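Local structure of ornithine carbamoyltransferase (Campylobacter jejuni subsp. jejuni, 3TPF) at residues T59-K64 with A295-L300; L73-G78 with K82-V87; W139-N144 with K215-T220; A166-F171 with M192-I197; L262-G267 with E273-H278. The protein catalyses transfer of the carbamoyl group from carbamoyl phosphate to L-ornithine, yielding L-citrulline and phosphate in the arginine biosynthesis pathway. All blocks are in the same frame, centred on the assembly; numbering follows the deposited sequence.

Interaction 1: T59-K64 with A295-L300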
# COMPACT_ATOMS: atom_id res chain seq x y z
N THR B 59 6.28 12.93 -2.04
CA THR B 59 7.51 12.17 -2.18
C THR B 59 8.58 13.08 -2.76
O THR B 59 9.63 13.21 -2.21
CB THR B 59 7.33 10.95 -3.03
OG1 THR B 59 6.52 10.04 -2.30
CG2 THR B 59 8.60 10.23 -3.26
N GLU B 60 8.24 13.74 -3.85
CA GLU B 60 9.14 14.61 -4.56
C GLU B 60 9.52 15.78 -3.73
O GLU B 60 10.59 16.37 -3.91
CB GLU B 60 8.49 15.11 -5.82
CG GLU B 60 8.33 14.05 -6.89
CD GLU B 60 7.78 14.59 -8.21
OE1 GLU B 60 7.73 15.87 -8.36
OE2 GLU B 60 7.37 13.74 -9.08
N LEU B 61 8.63 16.15 -2.83
CA LEU B 61 8.88 17.27 -1.90
C LEU B 61 9.80 16.85 -0.71
O LEU B 61 10.05 17.65 0.17
CB LEU B 61 7.52 17.88 -1.41
CG LEU B 61 6.73 18.89 -2.32
CD1 LEU B 61 5.27 19.20 -1.96
CD2 LEU B 61 7.57 20.16 -2.42
N GLY B 62 10.25 15.61 -0.69
CA GLY B 62 11.12 15.09 0.36
C GLY B 62 10.46 14.31 1.50
O GLY B 62 11.12 13.87 2.42
N GLY B 63 9.15 14.07 1.40
CA GLY B 63 8.40 13.43 2.47
C GLY B 63 8.00 12.02 2.14
O GLY B 63 8.63 11.40 1.31
N LYS B 64 7.03 11.48 2.87
CA LYS B 64 6.60 10.07 2.77
C LYS B 64 5.06 10.02 2.80
O LYS B 64 4.40 10.85 3.43
CB LYS B 64 7.21 9.24 3.90
CG LYS B 64 6.52 7.84 4.20
CD LYS B 64 6.98 6.56 3.39
CE LYS B 64 6.82 5.17 4.12
NZ LYS B 64 7.83 4.03 3.81
N ALA B 295 2.18 22.59 -4.35
CA ALA B 295 2.05 23.99 -3.87
C ALA B 295 1.19 23.98 -2.62
O ALA B 295 1.48 24.64 -1.60
CB ALA B 295 1.42 24.90 -4.93
N LEU B 296 0.09 23.26 -2.72
CA LEU B 296 -0.91 23.27 -1.66
C LEU B 296 -0.29 22.77 -0.36
O LEU B 296 -0.46 23.34 0.68
CB LEU B 296 -2.07 22.31 -2.07
CG LEU B 296 -3.24 22.16 -1.19
CD1 LEU B 296 -3.85 23.50 -0.82
CD2 LEU B 296 -4.26 21.36 -2.00
N LEU B 297 0.38 21.64 -0.46
CA LEU B 297 1.05 21.10 0.69
C LEU B 297 2.14 22.10 1.21
O LEU B 297 2.18 22.31 2.45
CB LEU B 297 1.75 19.79 0.39
CG LEU B 297 0.98 18.55 0.03
CD1 LEU B 297 2.08 17.53 -0.41
CD2 LEU B 297 0.06 18.05 1.14
N CYS B 298 2.90 22.78 0.36
CA CYS B 298 3.84 23.75 0.96
C CYS B 298 3.08 24.83 1.71
O CYS B 298 3.56 25.40 2.72
CB CYS B 298 4.82 24.38 -0.07
SG CYS B 298 5.84 23.13 -0.93
N PHE B 299 1.96 25.18 1.13
CA PHE B 299 1.22 26.32 1.59
C PHE B 299 0.64 26.01 2.95
O PHE B 299 0.79 26.82 3.86
CB PHE B 299 0.12 26.62 0.64
CG PHE B 299 -0.90 27.57 1.16
CD1 PHE B 299 -0.69 28.93 1.13
CD2 PHE B 299 -2.12 27.11 1.65
CE1 PHE B 299 -1.64 29.84 1.62
CE2 PHE B 299 -3.11 28.03 2.12
CZ PHE B 299 -2.86 29.39 2.11
N LEU B 300 -0.02 24.85 3.09
CA LEU B 300 -0.59 24.42 4.36
C LEU B 300 0.53 24.21 5.42
O LEU B 300 0.27 24.35 6.62
CB LEU B 300 -1.39 23.12 4.26
CG LEU B 300 -2.67 23.12 3.44
CD1 LEU B 300 -3.09 21.69 3.13
CD2 LEU B 300 -3.81 23.98 3.98
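Leu61 pushes its forked end against one flank of the C-terminal helix, where it meets Leu297 and Cys298. The two methyls divide the work. CD2 of Leu61 approaches SG of Cys298 at 3.7 Å, while CD1 of Leu61 lies 3.9 Å from CD1 of Leu297 and 4.1 Å from SG of Cys298. The sulfur thus lies near both methyls of the fork, closer to CD2, and the two leucines cross obliquely, touching through a single methyl each. Leu61 keeps CG beside its backbone N (chi1 -80°), and a nearly straight second torsion (chi2 166°) carries CD1 outward to the helix. Leu297 has a similarly extended shape, its CD1 anti to CA (chi2 172°), which carries that methyl toward CD1 of Leu61.

Leu61 stands where helix 48-60 finishes. Gly62, with positive phi, closes that helix in a Schellman motif, its N bonding to Thr59 O at 2.9 Å, and the chain then turns toward strand 64-68. The contact is apolar and buried, but a salt bridge from Glu60 to Lys294 flanks it. The leucine contact joins the end of helix 48-60, in the carbamoyl phosphate-binding domain, to helix 279-302 at the end of the chain. Leu33 touches both Leu61 and Cys298, Leu34 and Ile117 of strand 116-118 border Leu297, and helix 13-28 packs on Ala295 and Phe299 of the same C-terminal helix.

Interaction 2: L73-G78 with K82-V87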
# COMPACT_ATOMS: atom_id res chain seq x y z
N LEU B 73 -9.02 0.96 6.23
CA LEU B 73 -9.65 1.95 7.10
C LEU B 73 -11.13 2.08 6.81
O LEU B 73 -11.53 2.67 5.78
CB LEU B 73 -8.98 3.34 7.01
CG LEU B 73 -9.25 4.26 8.21
CD1 LEU B 73 -8.64 3.73 9.52
CD2 LEU B 73 -8.72 5.64 7.88
N GLN B 74 -11.91 1.54 7.74
CA GLN B 74 -13.38 1.61 7.76
C GLN B 74 -13.87 2.78 8.65
O GLN B 74 -13.96 2.66 9.86
CB GLN B 74 -13.96 0.26 8.24
CG GLN B 74 -13.72 -0.08 9.71
CD GLN B 74 -14.07 -1.53 10.08
OE1 GLN B 74 -13.59 -2.47 9.46
NE2 GLN B 74 -14.88 -1.70 11.13
N LEU B 75 -14.19 3.90 8.00
CA LEU B 75 -14.59 5.16 8.68
C LEU B 75 -16.09 5.20 8.97
O LEU B 75 -16.88 4.87 8.09
CB LEU B 75 -14.24 6.42 7.83
CG LEU B 75 -12.83 7.05 7.79
CD1 LEU B 75 -12.95 8.40 7.09
CD2 LEU B 75 -12.18 7.21 9.16
N SER B 76 -16.46 5.61 10.18
CA SER B 76 -17.88 5.70 10.61
C SER B 76 -18.62 4.34 10.54
O SER B 76 -19.84 4.28 10.68
CB SER B 76 -18.61 6.77 9.78
N ARG B 77 -17.87 3.27 10.34
CA ARG B 77 -18.42 1.91 10.21
C ARG B 77 -18.02 1.09 11.44
O ARG B 77 -18.80 0.27 11.95
CB ARG B 77 -17.93 1.23 8.93
N GLY B 78 -16.77 1.28 11.87
CA GLY B 78 -16.33 0.89 13.22
C GLY B 78 -16.30 2.11 14.13
O GLY B 78 -17.34 2.69 14.48
N LYS B 82 -13.99 11.22 15.10
CA LYS B 82 -13.20 12.02 16.05
C LYS B 82 -12.08 11.23 16.71
O LYS B 82 -10.97 11.76 16.96
CB LYS B 82 -14.07 12.70 17.13
CG LYS B 82 -14.99 11.82 17.98
CD LYS B 82 -15.68 12.67 19.07
CE LYS B 82 -16.81 11.95 19.81
NZ LYS B 82 -17.03 12.36 21.24
N ASP B 83 -12.34 9.96 16.96
CA ASP B 83 -11.30 9.07 17.50
C ASP B 83 -10.19 8.81 16.54
O ASP B 83 -9.00 8.88 16.88
CB ASP B 83 -11.88 7.73 17.86
CG ASP B 83 -12.73 7.79 19.08
OD1 ASP B 83 -12.74 8.87 19.72
OD2 ASP B 83 -13.37 6.78 19.40
N THR B 84 -10.57 8.54 15.31
CA THR B 84 -9.58 8.31 14.28
C THR B 84 -8.77 9.59 14.12
O THR B 84 -7.55 9.56 14.12
CB THR B 84 -10.21 7.90 12.97
OG1 THR B 84 -11.07 6.79 13.23
CG2 THR B 84 -9.15 7.53 11.93
N ALA B 85 -9.48 10.69 14.01
CA ALA B 85 -8.84 11.97 13.81
C ALA B 85 -7.85 12.24 14.88
O ALA B 85 -6.75 12.74 14.62
CB ALA B 85 -9.85 13.05 13.79
N ARG B 86 -8.19 11.88 16.11
CA ARG B 86 -7.31 12.26 17.25
C ARG B 86 -6.09 11.36 17.38
O ARG B 86 -5.16 11.71 18.07
CB ARG B 86 -8.04 12.27 18.55
CG ARG B 86 -8.85 13.52 18.74
CD ARG B 86 -9.62 13.48 20.05
NE ARG B 86 -10.77 12.62 19.99
CZ ARG B 86 -11.67 12.53 20.97
NH1 ARG B 86 -11.54 13.30 22.05
NH2 ARG B 86 -12.71 11.70 20.87
N VAL B 87 -6.11 10.23 16.67
CA VAL B 87 -4.89 9.44 16.50
C VAL B 87 -4.11 9.84 15.24
O VAL B 87 -2.99 10.30 15.33
CB VAL B 87 -5.12 7.90 16.40
CG1 VAL B 87 -3.77 7.22 16.20
CG2 VAL B 87 -5.81 7.30 17.60
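Thr84 turns its methyl group toward two leucines of the preceding loop, CG2 lying 4.1 Å from CD2 of Leu75 and 4.5 Å from CD2 of Leu73. The contact is light and wholly apolar. With CG2 anti to its backbone N, Thr84 presents the methyl to the loop, while OG1, beside that N (chi1 -53°), hydrogen-bonds to Glu79 just before the helix. Leu75 comes in with only the CD2 branch, at a slant to the threonine; its side chain also touches Thr104 of helix 102-111.

The leucines belong to the connection between strand 64-68 and helix 81-91 in the parallel alpha/beta carbamoyl phosphate-binding domain. Between and beyond them lie Gln74, a probable carbamoyl phosphate ligand, and the poorly ordered Ser76 and Arg77. In this family the loop reaches toward the active site of an adjacent subunit, and here Leu73 indeed packs on Thr48 of a neighbouring subunit.

On the helix itself Arg86 folds back along the preceding turn. Its NE donates to Lys82 O at 3.2 Å from above the carbonyl plane, while Arg86 N reaches the same oxygen at 2.9 Å from the opposite face. NH2 of Arg86 adds a salt bridge to OD1 of Asp83, 3.1 Å away, whose hydrogen-bond geometry is weak. This charged flank faces the neighbouring subunit, to which Lys82, Asp83 and Arg86 all form salt bridges.

Interaction 3: W139-N144 with K215-T220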
# COMPACT_ATOMS: atom_id res chain seq x y z
N TRP B 139 -1.78 27.06 -20.98
CA TRP B 139 -2.19 27.07 -22.37
C TRP B 139 -2.55 28.48 -22.82
O TRP B 139 -3.28 28.69 -23.79
CB TRP B 139 -3.30 26.08 -22.60
CG TRP B 139 -2.71 24.69 -22.62
CD1 TRP B 139 -2.11 24.00 -21.54
CD2 TRP B 139 -2.61 23.82 -23.73
NE1 TRP B 139 -1.68 22.75 -21.94
CE2 TRP B 139 -1.97 22.60 -23.26
CE3 TRP B 139 -3.01 23.92 -25.05
CZ2 TRP B 139 -1.70 21.56 -24.08
CZ3 TRP B 139 -2.75 22.88 -25.87
CH2 TRP B 139 -2.10 21.69 -25.39
N ASN B 140 -2.02 29.44 -22.09
CA ASN B 140 -2.23 30.85 -22.37
C ASN B 140 -3.70 31.20 -22.70
O ASN B 140 -3.96 31.90 -23.63
CB ASN B 140 -1.34 31.27 -23.50
CG ASN B 140 0.10 31.00 -23.20
OD1 ASN B 140 0.69 31.64 -22.34
ND2 ASN B 140 0.67 30.05 -23.90
N LYS B 141 -4.62 30.69 -21.90
CA LYS B 141 -6.03 31.00 -22.04
C LYS B 141 -6.50 31.88 -20.88
O LYS B 141 -7.69 32.00 -20.63
CB LYS B 141 -6.89 29.75 -22.16
CG LYS B 141 -6.52 28.85 -23.33
CD LYS B 141 -7.06 29.36 -24.64
CE LYS B 141 -6.34 28.80 -25.86
NZ LYS B 141 -6.82 29.39 -27.14
N MSE B 142 -5.55 32.54 -20.24
CA MSE B 142 -5.87 33.49 -19.18
C MSE B 142 -5.30 34.79 -19.58
O MSE B 142 -4.30 35.28 -19.06
CB MSE B 142 -5.29 33.12 -17.84
CG MSE B 142 -6.42 32.67 -16.93
SE MSE B 142 -5.69 32.12 -15.18
CE MSE B 142 -6.40 30.29 -15.10
N GLN B 143 -5.98 35.36 -20.55
CA GLN B 143 -5.71 36.69 -21.01
C GLN B 143 -6.37 37.69 -20.01
O GLN B 143 -7.61 37.72 -19.79
CB GLN B 143 -6.22 36.82 -22.45
N ASN B 144 -5.52 38.45 -19.33
CA ASN B 144 -5.98 39.57 -18.47
C ASN B 144 -6.32 39.15 -17.03
O ASN B 144 -7.02 39.85 -16.32
CB ASN B 144 -7.19 40.26 -19.13
N LYS B 215 -16.31 31.44 -25.66
CA LYS B 215 -15.57 30.78 -24.57
C LYS B 215 -14.21 30.25 -25.05
O LYS B 215 -14.10 29.73 -26.16
CB LYS B 215 -16.38 29.63 -24.01
CG LYS B 215 -17.64 30.05 -23.29
CD LYS B 215 -17.33 30.88 -22.07
CE LYS B 215 -18.62 31.22 -21.33
NZ LYS B 215 -19.71 31.73 -22.21
N ASP B 216 -13.19 30.41 -24.24
CA ASP B 216 -11.86 29.82 -24.59
C ASP B 216 -11.54 28.51 -23.92
O ASP B 216 -10.54 27.91 -24.18
CB ASP B 216 -10.73 30.73 -24.18
CG ASP B 216 -10.83 32.09 -24.77
OD1 ASP B 216 -11.22 32.23 -25.95
OD2 ASP B 216 -10.49 33.02 -24.03
N VAL B 217 -12.38 28.13 -22.98
CA VAL B 217 -12.15 26.95 -22.15
C VAL B 217 -13.48 26.24 -21.96
O VAL B 217 -14.44 26.83 -21.45
CB VAL B 217 -11.49 27.32 -20.79
CG1 VAL B 217 -11.09 26.08 -20.01
CG2 VAL B 217 -10.25 28.19 -21.00
N VAL B 218 -13.55 24.98 -22.44
CA VAL B 218 -14.75 24.17 -22.27
C VAL B 218 -14.45 23.03 -21.37
O VAL B 218 -13.49 22.29 -21.54
CB VAL B 218 -15.29 23.59 -23.59
CG1 VAL B 218 -16.53 22.74 -23.36
CG2 VAL B 218 -15.56 24.67 -24.63
N ILE B 219 -15.26 22.91 -20.33
CA ILE B 219 -15.03 21.90 -19.31
C ILE B 219 -16.21 21.00 -19.21
O ILE B 219 -17.34 21.47 -19.11
CB ILE B 219 -14.85 22.54 -17.93
CG1 ILE B 219 -13.69 23.58 -17.99
CG2 ILE B 219 -14.71 21.45 -16.90
CD1 ILE B 219 -13.32 24.16 -16.65
N THR B 220 -15.95 19.71 -19.20
CA THR B 220 -17.04 18.78 -19.04
C THR B 220 -16.63 17.68 -18.12
O THR B 220 -15.48 17.58 -17.72
CB THR B 220 -17.51 18.22 -20.37
OG1 THR B 220 -18.78 17.61 -20.20
CG2 THR B 220 -16.55 17.24 -20.90
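The ammonium of Lys141 hydrogen-bonds to the backbone oxygen of Asp255, and the aliphatic chain leading to it runs across Asp216 and Val217. CD of Lys141 sits 3.8 Å from the backbone O of Asp216 and 3.9 Å from its CB, so the methylenes lie over the base of the aspartate and leave its carboxylate aside. Nearer the backbone, CB of Lys141 meets the CG2 methyl of Val217 at 3.9 Å. A bend at the second torsion of the lysine (chi2 -79°) separates these two touches; beyond it the chain is extended.

Although the residues carry opposite charges, NZ of Lys141 and OD1 of Asp216 remain 5.4 Å apart and form no salt bridge. The carboxylate has another partner, OD1 bonding to Asn253. The two charged ends are held by different residues, Asp255 and Asn253, of the one stretch ahead of strand 257-260, and any attraction between them would be a longer-range one.

Strand 217-220 lies between strands 148-152 and 257-260 in the parallel, Rossmann-like sheet of the ornithine-binding domain, and Asp216 makes backbone bonds to Lys148 and Ile257 at the point where the strand begins. The loop 139-144 leaves helix 126-138 through a Schellman motif with Asn140 at positive phi, then heads for strand 148-152. Ile136, in the last turn of that helix, touches both Lys141 and Val217. Val217 keeps CG1 anti to its backbone N, which leaves CG2 as the methyl facing the lysine, and Val149 and Ile257 pack on the same valine.

Interaction 4: A166-F171 with M192-I197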
# COMPACT_ATOMS: atom_id res chain seq x y z
N ALA B 166 -14.66 30.38 -10.05
CA ALA B 166 -14.95 31.42 -11.04
C ALA B 166 -15.31 32.72 -10.31
O ALA B 166 -14.84 33.82 -10.59
CB ALA B 166 -16.10 30.95 -11.91
N ALA B 167 -16.13 32.50 -9.31
CA ALA B 167 -16.71 33.54 -8.50
C ALA B 167 -15.62 34.31 -7.76
O ALA B 167 -15.70 35.58 -7.64
CB ALA B 167 -17.70 32.95 -7.48
N ILE B 168 -14.65 33.57 -7.25
CA ILE B 168 -13.60 34.19 -6.46
C ILE B 168 -12.66 34.93 -7.37
O ILE B 168 -12.30 36.09 -7.13
CB ILE B 168 -12.82 33.20 -5.59
CG1 ILE B 168 -13.73 32.63 -4.49
CG2 ILE B 168 -11.66 33.91 -4.93
CD1 ILE B 168 -13.24 31.43 -3.73
N LEU B 169 -12.33 34.28 -8.48
CA LEU B 169 -11.24 34.75 -9.32
C LEU B 169 -11.61 35.90 -10.21
O LEU B 169 -10.75 36.66 -10.65
CB LEU B 169 -10.70 33.62 -10.12
CG LEU B 169 -9.76 32.61 -9.41
CD1 LEU B 169 -9.43 31.58 -10.49
CD2 LEU B 169 -8.45 33.17 -8.87
N GLY B 170 -12.92 36.03 -10.47
CA GLY B 170 -13.45 37.07 -11.38
C GLY B 170 -13.64 36.63 -12.84
O GLY B 170 -13.73 37.45 -13.76
N PHE B 171 -13.75 35.33 -13.03
CA PHE B 171 -13.86 34.76 -14.35
C PHE B 171 -15.24 34.97 -14.89
O PHE B 171 -16.18 35.32 -14.17
CB PHE B 171 -13.63 33.23 -14.32
CG PHE B 171 -12.20 32.81 -14.23
CD1 PHE B 171 -11.19 33.72 -13.94
CD2 PHE B 171 -11.87 31.48 -14.41
CE1 PHE B 171 -9.88 33.30 -13.83
CE2 PHE B 171 -10.56 31.07 -14.34
CZ PHE B 171 -9.56 31.98 -14.05
N MSE B 192 -22.97 34.28 -5.93
CA MSE B 192 -23.56 35.57 -6.27
C MSE B 192 -22.85 36.66 -5.52
O MSE B 192 -22.39 37.64 -6.10
CB MSE B 192 -25.04 35.61 -6.01
CG MSE B 192 -25.88 34.81 -7.00
SE MSE B 192 -25.30 34.95 -8.90
CE MSE B 192 -26.92 35.72 -9.75
N LYS B 193 -22.70 36.45 -4.23
CA LYS B 193 -22.02 37.42 -3.37
C LYS B 193 -20.56 37.67 -3.79
O LYS B 193 -20.08 38.80 -3.87
CB LYS B 193 -22.11 37.01 -1.89
CG LYS B 193 -23.41 37.50 -1.20
CD LYS B 193 -23.50 37.13 0.29
N GLN B 194 -19.85 36.60 -4.04
CA GLN B 194 -18.44 36.72 -4.43
C GLN B 194 -18.28 37.44 -5.77
O GLN B 194 -17.31 38.18 -5.96
CB GLN B 194 -17.76 35.37 -4.48
CG GLN B 194 -17.15 35.00 -3.16
CD GLN B 194 -16.07 35.96 -2.74
OE1 GLN B 194 -15.52 36.69 -3.57
NE2 GLN B 194 -15.77 35.98 -1.44
N ALA B 195 -19.20 37.20 -6.71
CA ALA B 195 -19.11 37.82 -8.03
C ALA B 195 -19.11 39.35 -7.85
O ALA B 195 -18.33 40.06 -8.49
CB ALA B 195 -20.23 37.37 -8.93
N LEU B 196 -19.97 39.86 -6.96
CA LEU B 196 -20.04 41.30 -6.69
C LEU B 196 -18.68 41.92 -6.41
O LEU B 196 -18.34 42.96 -6.95
CB LEU B 196 -20.96 41.60 -5.50
CG LEU B 196 -22.36 42.10 -5.71
CD1 LEU B 196 -23.00 42.09 -4.34
CD2 LEU B 196 -22.24 43.44 -6.36
N ILE B 197 -17.93 41.27 -5.54
CA ILE B 197 -16.60 41.75 -5.13
C ILE B 197 -15.64 41.68 -6.30
O ILE B 197 -14.96 42.65 -6.58
CB ILE B 197 -16.01 40.87 -3.99
CG1 ILE B 197 -16.70 41.20 -2.67
CG2 ILE B 197 -14.48 40.96 -3.87
CD1 ILE B 197 -16.42 42.64 -2.20
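Ala167 and Gln194 bring together two helices of a Rossmann-like domain. Helix 157-169 connects strands 148-152 and 172-176, helix 185-198 connects 172-176 with 201-205, and these successive beta-alpha-beta crossovers place the helices side by side. The small alanines allow a close approach, with CA atoms of Ala167 and Ala195 only 4.9 Å apart.

The apolar part is slight. CB of Ala167 rests 3.9 Å from CB of Gln194, and CG1 of Ile168 lies 4.4 Å from CG of Gln194. Bent at its second torsion (chi2 -62°), the glutamine brings its amide oxygen OE1 within 4.3 Å of CA of Ile168. Ile202 of strand 201-205 touches both Ala167 and Ala195 from the sheet side, while helix 13-28 covers Ile168.

The polar part centres on backbone oxygens. The carbonyl oxygens of Ala167 and Gln194 lie 3.5 Å apart, two acceptors that cannot bond to each other. The hydroxyl of Ser198, at the end of the second helix, bridges the two helices by hydrogen-bonding to the oxygen of Ala167, with a weak bond to that of Gln194. Helix 157-169 ends just beyond, at Gly170 with positive phi, and the oxygen of Ala166 accepts both Gly170 N, at 2.9 Å, and Phe171 N, at 3.1 Å.

Interaction 5: L262-G267 with E273-H278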
# COMPACT_ATOMS: atom_id res chain seq x y z
N LEU B 262 -11.54 13.35 -15.94
CA LEU B 262 -11.28 11.91 -16.22
C LEU B 262 -11.81 11.08 -15.08
O LEU B 262 -12.01 11.59 -14.00
CB LEU B 262 -9.77 11.57 -16.39
CG LEU B 262 -8.97 12.12 -17.56
CD1 LEU B 262 -7.56 11.50 -17.61
CD2 LEU B 262 -9.72 11.81 -18.87
N PRO B 263 -12.02 9.82 -15.32
CA PRO B 263 -12.00 9.24 -16.62
C PRO B 263 -13.15 9.73 -17.50
O PRO B 263 -14.16 10.20 -17.01
CB PRO B 263 -12.27 7.77 -16.33
CG PRO B 263 -13.12 7.80 -15.10
CD PRO B 263 -12.42 8.87 -14.30
N ALA B 264 -13.01 9.46 -18.81
CA ALA B 264 -13.92 9.95 -19.82
C ALA B 264 -14.74 8.82 -20.38
O ALA B 264 -14.31 7.68 -20.39
CB ALA B 264 -13.10 10.64 -20.89
N TYR B 265 -15.94 9.11 -20.79
CA TYR B 265 -16.79 8.05 -21.36
C TYR B 265 -17.18 8.48 -22.75
O TYR B 265 -18.10 9.24 -22.96
CB TYR B 265 -18.00 7.74 -20.51
CG TYR B 265 -17.58 7.29 -19.13
CD1 TYR B 265 -17.11 5.99 -18.91
CD2 TYR B 265 -17.65 8.18 -18.05
CE1 TYR B 265 -16.71 5.58 -17.63
CE2 TYR B 265 -17.27 7.80 -16.78
CZ TYR B 265 -16.78 6.50 -16.56
OH TYR B 265 -16.41 6.12 -15.26
N ARG B 266 -16.35 8.03 -23.67
CA ARG B 266 -16.48 8.32 -25.07
C ARG B 266 -17.82 7.88 -25.48
O ARG B 266 -18.23 6.77 -25.19
CB ARG B 266 -15.42 7.56 -25.89
CG ARG B 266 -14.00 8.07 -25.66
CD ARG B 266 -12.94 7.06 -26.01
NE ARG B 266 -11.98 7.06 -24.93
CZ ARG B 266 -10.71 7.41 -25.04
NH1 ARG B 266 -10.20 7.81 -26.18
NH2 ARG B 266 -9.93 7.36 -23.98
N GLY B 267 -18.49 8.74 -26.19
CA GLY B 267 -19.83 8.43 -26.71
C GLY B 267 -20.95 8.98 -25.83
O GLY B 267 -22.13 8.93 -26.19
N GLU B 273 -13.74 11.44 -31.11
CA GLU B 273 -13.01 12.33 -32.03
C GLU B 273 -12.49 13.52 -31.26
O GLU B 273 -11.30 13.74 -31.20
CB GLU B 273 -13.83 12.75 -33.32
CG GLU B 273 -12.88 12.97 -34.56
CD GLU B 273 -13.32 13.99 -35.66
OE1 GLU B 273 -13.87 15.10 -35.31
OE2 GLU B 273 -13.07 13.68 -36.89
N ILE B 274 -13.40 14.21 -30.58
CA ILE B 274 -13.09 15.45 -29.91
C ILE B 274 -12.16 15.27 -28.72
O ILE B 274 -11.30 16.10 -28.43
CB ILE B 274 -14.37 16.21 -29.50
CG1 ILE B 274 -14.12 17.70 -29.61
CG2 ILE B 274 -14.82 15.88 -28.10
CD1 ILE B 274 -13.80 18.09 -31.03
N PHE B 275 -12.37 14.18 -28.03
CA PHE B 275 -11.55 13.85 -26.87
C PHE B 275 -10.12 13.65 -27.30
O PHE B 275 -9.22 14.29 -26.79
CB PHE B 275 -12.05 12.59 -26.20
CG PHE B 275 -11.26 12.18 -24.99
CD1 PHE B 275 -10.24 11.28 -25.10
CD2 PHE B 275 -11.55 12.70 -23.74
CE1 PHE B 275 -9.49 10.91 -23.98
CE2 PHE B 275 -10.77 12.35 -22.62
CZ PHE B 275 -9.75 11.44 -22.73
N GLU B 276 -9.94 12.79 -28.27
CA GLU B 276 -8.61 12.57 -28.82
C GLU B 276 -8.01 13.83 -29.48
O GLU B 276 -6.79 14.10 -29.39
CB GLU B 276 -8.57 11.41 -29.78
CG GLU B 276 -8.66 10.05 -29.08
CD GLU B 276 -7.47 9.77 -28.16
OE1 GLU B 276 -6.34 10.30 -28.41
OE2 GLU B 276 -7.64 8.96 -27.21
N LYS B 277 -8.87 14.66 -30.06
CA LYS B 277 -8.42 15.94 -30.63
C LYS B 277 -7.71 16.76 -29.54
O LYS B 277 -6.65 17.32 -29.77
CB LYS B 277 -9.54 16.75 -31.25
CG LYS B 277 -9.04 17.80 -32.24
CD LYS B 277 -10.06 18.90 -32.46
CE LYS B 277 -9.59 20.07 -33.36
NZ LYS B 277 -9.86 21.41 -32.69
N HIS B 278 -8.25 16.71 -28.35
CA HIS B 278 -7.60 17.36 -27.22
C HIS B 278 -6.79 16.47 -26.25
O HIS B 278 -6.62 16.80 -25.10
CB HIS B 278 -8.65 18.08 -26.42
CG HIS B 278 -9.26 19.20 -27.15
ND1 HIS B 278 -10.38 19.04 -27.95
CD2 HIS B 278 -8.88 20.50 -27.25
CE1 HIS B 278 -10.67 20.22 -28.49
NE2 HIS B 278 -9.79 21.11 -28.07
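Phe275 stands with three residues of the loop 262-267 against its ring, each meeting it differently. CD2 of Leu262 comes in at the ring edge, in its plane, 3.9 Å from CZ of Phe275, the two side chains crossing at about a right angle. CB of Ala264 approaches obliquely, near CE2. The CD1-CE1 side of the ring lies over one face of the Arg266 guanidinium, offset toward its rim, while the guanidinium meets the ring obliquely, NH2 of Arg266 lying 3.6 Å from CE1 of Phe275; the planes are inclined by 59°, so this is no parallel stack. With CG anti to the backbone N (chi1 180°), the phenylalanine reaches from helix 272-277 into the loop, and Ile282 and Phe283 of helix 279-302 close around it.

Glu276 meets the same guanidinium at its edge. OE2 of Glu276 accepts through its anti lone pair from NH1 of Arg266 at 3.0 Å, with the two flat groups nearly coplanar. The loop contains the Leu-Pro end of the family's His-Cys-Leu-Pro motif, with a cis peptide before Pro263, and Leu262 is a probable carbamoyl phosphate-binding residue.

In the trimer, Asp83 of a neighbouring subunit binds NH2 of Arg266, while its Lys82 and Arg86 bind OE2 of Glu276. One carboxylate oxygen thus collects three cationic groups, an environment that would probably keep Glu276 ionised and make the intrachain bridge part of the subunit interface.

Within one chain interaction 2 and interaction 5 lie far apart, their centres 38 Å from each other, yet between adjacent subunits they meet: segment 82-87 of one copy supplies the charges that pair with Arg266 and Glu276 of the next. Both also carry probable carbamoyl phosphate ligands, Gln74 and Leu262. Interactions 3 and 4 adjoin, CE of selenomethionine Met142 packing on CZ of Phe171 at 3.7 Å. Interaction 1 encloses all the others along the sequence and joins the C-terminal helix to the carbamoyl phosphate-binding domain; Leu297 there has its side chain about 8 Å from that of Thr127, another probable carbamoyl phosphate-binding residue.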